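Local coordinates for protein germination-specific N-acetylmuramoyl-L-alanine amidase, Autolysin (Clostridioides difficile, PDB 7RAG) that probably cleaves the amide bond between N-acetylmuramic acid and L-alanine in peptidoglycan as a zinc-dependent amidase, and forms a complex with the lipoprotein GerS, at residues B[41-53]-B[62-74]. Numbering follows the deposited sequence.
Sequences EKDINLAITLKLR and LVILTREDDSSLY. With ZN (zinc ion), chain C.
A buried arginine in the loop after strand 62-65, Arg67, donates a hydrogen bond to the backbone of helix 41-53, which carries a zinc ligand. Its NH2 reaches Lys42 O at 3.2 Å, in the guanidinium plane but above the carbonyl plane; the same oxygen takes the helical hydrogen bond from Leu46 N. A bend at chi3 (-95°) turns the group toward the helix, while NE donates almost straight to Asp69 O of its own loop (3.1 Å) and NH1 to Ala23 O. Three carbonyls thus fix its rotation, and Leu46 CD1 covers one face. Leu46 CD2 packs on the Asp69 backbone.

Near Glu41, Lys42 bends at chi3 and makes a salt bridge, NZ 2.9 Å from Asp70 OD2 on its syn side, with a weak second bond to OD1; NZ also hydrogen-bonds to Gly27 O. Farther along, apolar contacts take over: Thr49 CG2 lies 3.9 Å from Leu65 CD2, Leu50 CD2 meets Leu65 CD1, and Arg53 lays CG against Val63 CG1 (3.8 Å). Leu65 CD1 sits over a face of the Arg53 guanidinium, whose NE pairs with Glu57. Glu68, beyond salt-bridge distance of Arg53, instead accepts from Ser38 N of a lipoprotein chain.

Helix and strand run nearly antiparallel (158°), as the second half of a beta-alpha-beta unit with strand 18-23. Glu41 OE1 binds zinc at 2.1 Å with His25 and His109. The polar contacts of Arg67 and Lys42 lie next to Glu41, and the far end meets a lipoprotein chain through Leu65 O and Glu68, a continuity compatible with allosteric activation though not proof of a path.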
loop_
_atom_site.group_PDB
_atom_site.type_symbol
_atom_site.label_atom_id
_atom_site.label_comp_id
_atom_site.label_asym_id
_atom_site.label_seq_id
_atom_site.Cartn_x
_atom_site.Cartn_y
_atom_site.Cartn_z
ATOM N N GLU B 41 -14.137 -3.299 38.315
ATOM C CA GLU B 41 -14.388 -3.472 36.884
ATOM C C GLU B 41 -15.202 -2.322 36.303
ATOM O O GLU B 41 -14.882 -1.826 35.223
ATOM C CB GLU B 41 -15.133 -4.775 36.612
ATOM C CG GLU B 41 -14.322 -6.042 36.518
ATOM C CD GLU B 41 -15.205 -7.227 36.139
ATOM O OE1 GLU B 41 -15.799 -7.198 35.037
ATOM O OE2 GLU B 41 -15.328 -8.170 36.951
ATOM N N LYS B 42 -16.261 -1.889 37.006
ATOM C CA LYS B 42 -17.213 -0.892 36.499
ATOM C C LYS B 42 -16.552 0.210 35.681
ATOM O O LYS B 42 -16.843 0.396 34.490
ATOM C CB LYS B 42 -17.942 -0.207 37.664
ATOM C CG LYS B 42 -19.016 -0.985 38.346
ATOM C CD LYS B 42 -19.939 -0.051 39.164
ATOM C CE LYS B 42 -19.182 1.010 39.947
ATOM N NZ LYS B 42 -20.100 1.831 40.815
ATOM N N ASP B 43 -15.623 0.919 36.329
ATOM C CA ASP B 43 -15.056 2.146 35.794
ATOM C C ASP B 43 -14.087 1.871 34.657
ATOM O O ASP B 43 -14.087 2.594 33.657
ATOM C CB ASP B 43 -14.375 2.923 36.919
ATOM C CG ASP B 43 -15.300 3.132 38.121
ATOM O OD1 ASP B 43 -16.470 3.545 37.903
ATOM O OD2 ASP B 43 -14.867 2.867 39.274
ATOM N N ILE B 44 -13.278 0.820 34.776
ATOM C CA ILE B 44 -12.376 0.460 33.686
ATOM C C ILE B 44 -13.158 -0.006 32.455
ATOM O O ILE B 44 -12.841 0.375 31.318
ATOM C CB ILE B 44 -11.369 -0.594 34.178
ATOM C CG1 ILE B 44 -10.442 0.046 35.221
ATOM C CG2 ILE B 44 -10.582 -1.192 33.012
ATOM C CD1 ILE B 44 -9.278 -0.813 35.625
ATOM N N ASN B 45 -14.180 -0.838 32.656
ATOM C CA ASN B 45 -15.006 -1.285 31.541
ATOM C C ASN B 45 -15.625 -0.097 30.822
ATOM O O ASN B 45 -15.601 -0.019 29.585
ATOM C CB ASN B 45 -16.116 -2.220 32.030
ATOM C CG ASN B 45 -15.607 -3.525 32.558
ATOM O OD1 ASN B 45 -14.439 -3.869 32.407
ATOM N ND2 ASN B 45 -16.493 -4.277 33.184
ATOM N N LEU B 46 -16.199 0.836 31.595
ATOM C CA LEU B 46 -16.811 2.016 31.004
ATOM C C LEU B 46 -15.780 2.839 30.257
ATOM O O LEU B 46 -16.055 3.338 29.159
ATOM C CB LEU B 46 -17.487 2.859 32.083
ATOM C CG LEU B 46 -18.162 4.175 31.664
ATOM C CD1 LEU B 46 -19.366 3.892 30.752
ATOM C CD2 LEU B 46 -18.583 5.006 32.888
ATOM N N ALA B 47 -14.581 2.984 30.825
ATOM C CA ALA B 47 -13.558 3.798 30.175
ATOM C C ALA B 47 -13.160 3.204 28.824
ATOM O O ALA B 47 -13.135 3.915 27.807
ATOM C CB ALA B 47 -12.339 3.944 31.090
ATOM N N ILE B 48 -12.844 1.899 28.799
ATOM C CA ILE B 48 -12.455 1.254 27.548
ATOM C C ILE B 48 -13.599 1.309 26.545
ATOM O O ILE B 48 -13.399 1.634 25.371
ATOM C CB ILE B 48 -11.994 -0.198 27.788
ATOM C CG1 ILE B 48 -10.750 -0.224 28.670
ATOM C CG2 ILE B 48 -11.695 -0.878 26.470
ATOM C CD1 ILE B 48 -10.562 -1.515 29.379
ATOM N N THR B 49 -14.814 1.016 26.997
ATOM C CA THR B 49 -15.974 1.062 26.117
ATOM C C THR B 49 -16.178 2.445 25.496
ATOM O O THR B 49 -16.537 2.544 24.313
ATOM C CB THR B 49 -17.217 0.645 26.899
ATOM O OG1 THR B 49 -17.040 -0.687 27.409
ATOM C CG2 THR B 49 -18.436 0.715 26.018
ATOM N N LEU B 50 -15.968 3.527 26.267
ATOM C CA LEU B 50 -16.149 4.852 25.690
ATOM C C LEU B 50 -15.010 5.226 24.745
ATOM O O LEU B 50 -15.245 5.910 23.732
ATOM C CB LEU B 50 -16.323 5.897 26.790
ATOM C CG LEU B 50 -17.654 5.723 27.537
ATOM C CD1 LEU B 50 -17.740 6.676 28.688
ATOM C CD2 LEU B 50 -18.896 5.863 26.624
ATOM N N LYS B 51 -13.786 4.761 25.021
ATOM C CA LYS B 51 -12.716 4.931 24.033
ATOM C C LYS B 51 -13.067 4.228 22.727
ATOM O O LYS B 51 -12.895 4.795 21.633
ATOM C CB LYS B 51 -11.381 4.395 24.565
ATOM C CG LYS B 51 -10.909 5.003 25.881
ATOM C CD LYS B 51 -10.648 6.473 25.769
ATOM C CE LYS B 51 -10.006 7.031 27.062
ATOM N NZ LYS B 51 -9.577 8.463 26.909
ATOM N N LEU B 52 -13.578 2.991 22.834
ATOM C CA LEU B 52 -13.921 2.177 21.665
ATOM C C LEU B 52 -15.097 2.780 20.899
ATOM O O LEU B 52 -15.112 2.783 19.666
ATOM C CB LEU B 52 -14.236 0.745 22.116
ATOM C CG LEU B 52 -14.615 -0.349 21.103
ATOM C CD1 LEU B 52 -13.629 -0.367 19.921
ATOM C CD2 LEU B 52 -14.669 -1.728 21.782
ATOM N N ARG B 53 -16.092 3.291 21.621
ATOM C CA ARG B 53 -17.175 4.050 21.017
ATOM C C ARG B 53 -16.639 5.195 20.162
ATOM O O ARG B 53 -17.109 5.424 19.041
ATOM C CB ARG B 53 -18.093 4.579 22.136
ATOM C CG ARG B 53 -19.327 5.312 21.663
ATOM C CD ARG B 53 -19.060 6.811 21.510
ATOM N NE ARG B 53 -20.287 7.598 21.473
ATOM C CZ ARG B 53 -20.917 8.043 22.552
ATOM N NH1 ARG B 53 -20.414 7.775 23.755
ATOM N NH2 ARG B 53 -22.031 8.763 22.425
ATOM N N LEU B 62 -22.141 3.238 13.806
ATOM C CA LEU B 62 -23.066 3.723 14.820
ATOM C C LEU B 62 -22.958 2.822 16.030
ATOM O O LEU B 62 -22.984 1.599 15.881
ATOM C CB LEU B 62 -24.498 3.719 14.301
ATOM C CG LEU B 62 -25.443 4.528 15.162
ATOM C CD1 LEU B 62 -25.111 6.024 15.078
ATOM C CD2 LEU B 62 -26.854 4.282 14.717
ATOM N N VAL B 63 -22.846 3.410 17.223
ATOM C CA VAL B 63 -22.694 2.622 18.444
ATOM C C VAL B 63 -23.979 2.702 19.260
ATOM O O VAL B 63 -24.546 3.787 19.445
ATOM C CB VAL B 63 -21.482 3.068 19.276
ATOM C CG1 VAL B 63 -21.471 2.350 20.625
ATOM C CG2 VAL B 63 -20.194 2.792 18.527
ATOM N N ILE B 64 -24.458 1.533 19.692
ATOM C CA ILE B 64 -25.493 1.367 20.705
ATOM C C ILE B 64 -24.787 0.987 21.999
ATOM O O ILE B 64 -24.092 -0.038 22.055
ATOM C CB ILE B 64 -26.508 0.272 20.323
ATOM C CG1 ILE B 64 -27.207 0.550 18.985
ATOM C CG2 ILE B 64 -27.521 0.079 21.448
ATOM C CD1 ILE B 64 -28.083 1.770 18.964
ATOM N N LEU B 65 -24.984 1.776 23.047
ATOM C CA LEU B 65 -24.398 1.482 24.344
ATOM C C LEU B 65 -25.452 0.863 25.248
ATOM O O LEU B 65 -26.619 1.256 25.206
ATOM C CB LEU B 65 -23.843 2.762 24.975
ATOM C CG LEU B 65 -22.665 3.433 24.261
ATOM C CD1 LEU B 65 -22.421 4.856 24.813
ATOM C CD2 LEU B 65 -21.411 2.554 24.371
ATOM N N THR B 66 -25.056 -0.118 26.057
ATOM C CA THR B 66 -25.953 -0.489 27.150
ATOM C C THR B 66 -25.876 0.533 28.278
ATOM O O THR B 66 -26.885 0.826 28.925
ATOM C CB THR B 66 -25.648 -1.887 27.690
ATOM O OG1 THR B 66 -24.271 -1.957 28.080
ATOM C CG2 THR B 66 -25.954 -2.939 26.655
ATOM N N ARG B 67 -24.694 1.077 28.535
ATOM C CA ARG B 67 -24.557 2.109 29.543
ATOM C C ARG B 67 -23.523 3.121 29.087
ATOM O O ARG B 67 -22.507 2.778 28.481
ATOM C CB ARG B 67 -24.177 1.541 30.918
ATOM C CG ARG B 67 -22.915 0.723 30.904
ATOM C CD ARG B 67 -22.622 0.153 32.268
ATOM N NE ARG B 67 -21.705 1.020 32.980
ATOM C CZ ARG B 67 -20.492 0.691 33.406
ATOM N NH1 ARG B 67 -20.003 -0.529 33.234
ATOM N NH2 ARG B 67 -19.782 1.613 34.037
ATOM N N GLU B 68 -23.810 4.369 29.380
ATOM C CA GLU B 68 -22.993 5.496 29.009
ATOM C C GLU B 68 -22.328 6.116 30.222
ATOM O O GLU B 68 -21.439 6.960 30.075
ATOM C CB GLU B 68 -23.891 6.520 28.295
ATOM C CG GLU B 68 -23.263 7.785 27.854
ATOM C CD GLU B 68 -24.285 8.704 27.235
ATOM O OE1 GLU B 68 -25.160 9.253 27.974
ATOM O OE2 GLU B 68 -24.204 8.865 25.999
ATOM N N ASP B 69 -22.727 5.699 31.413
ATOM C CA ASP B 69 -22.293 6.293 32.662
ATOM C C ASP B 69 -22.310 5.199 33.720
ATOM O O ASP B 69 -22.483 4.018 33.409
ATOM C CB ASP B 69 -23.197 7.478 33.025
ATOM C CG ASP B 69 -24.669 7.094 33.113
ATOM O OD1 ASP B 69 -25.008 5.888 33.098
ATOM O OD2 ASP B 69 -25.498 8.020 33.194
ATOM N N ASP B 70 -22.167 5.596 34.984
ATOM C CA ASP B 70 -22.101 4.628 36.072
ATOM C C ASP B 70 -23.503 4.395 36.618
ATOM O O ASP B 70 -23.895 4.908 37.663
ATOM C CB ASP B 70 -21.150 5.089 37.160
ATOM C CG ASP B 70 -20.917 4.014 38.189
ATOM O OD1 ASP B 70 -21.188 2.833 37.852
ATOM O OD2 ASP B 70 -20.484 4.340 39.326
ATOM N N SER B 71 -24.268 3.595 35.889
ATOM C CA SER B 71 -25.609 3.230 36.303
ATOM C C SER B 71 -25.848 1.772 35.931
ATOM O O SER B 71 -25.068 1.161 35.204
ATOM C CB SER B 71 -26.665 4.156 35.676
ATOM O OG SER B 71 -26.965 3.760 34.350
ATOM N N SER B 72 -26.908 1.203 36.480
ATOM C CA SER B 72 -27.305 -0.162 36.185
ATOM C C SER B 72 -28.709 -0.153 35.602
ATOM O O SER B 72 -29.534 0.692 35.955
ATOM C CB SER B 72 -27.260 -1.035 37.438
ATOM O OG SER B 72 -27.786 -2.318 37.157
ATOM N N LEU B 73 -28.992 -1.094 34.707
ATOM C CA LEU B 73 -30.261 -1.056 33.980
ATOM C C LEU B 73 -31.366 -1.735 34.796
ATOM O O LEU B 73 -31.865 -2.811 34.456
ATOM C CB LEU B 73 -30.096 -1.683 32.603
ATOM C CG LEU B 73 -29.385 -0.823 31.547
ATOM C CD1 LEU B 73 -27.897 -0.603 31.845
ATOM C CD2 LEU B 73 -29.552 -1.443 30.189
ATOM N N TYR B 74 -31.746 -1.073 35.899
ATOM C CA TYR B 74 -32.885 -1.482 36.720
ATOM C C TYR B 74 -33.551 -0.246 37.322
ATOM O O TYR B 74 -32.923 0.804 37.482
ATOM C CB TYR B 74 -32.471 -2.463 37.840
ATOM C CG TYR B 74 -31.610 -1.857 38.939
ATOM C CD1 TYR B 74 -30.246 -2.113 39.003
ATOM C CD2 TYR B 74 -32.163 -1.037 39.923
ATOM C CE1 TYR B 74 -29.455 -1.559 40.009
ATOM C CE2 TYR B 74 -31.381 -0.480 40.919
ATOM C CZ TYR B 74 -30.034 -0.747 40.954
ATOM O OH TYR B 74 -29.268 -0.194 41.944
HETATM ZN ZN ZN C . -17.255 -8.709 34.789
#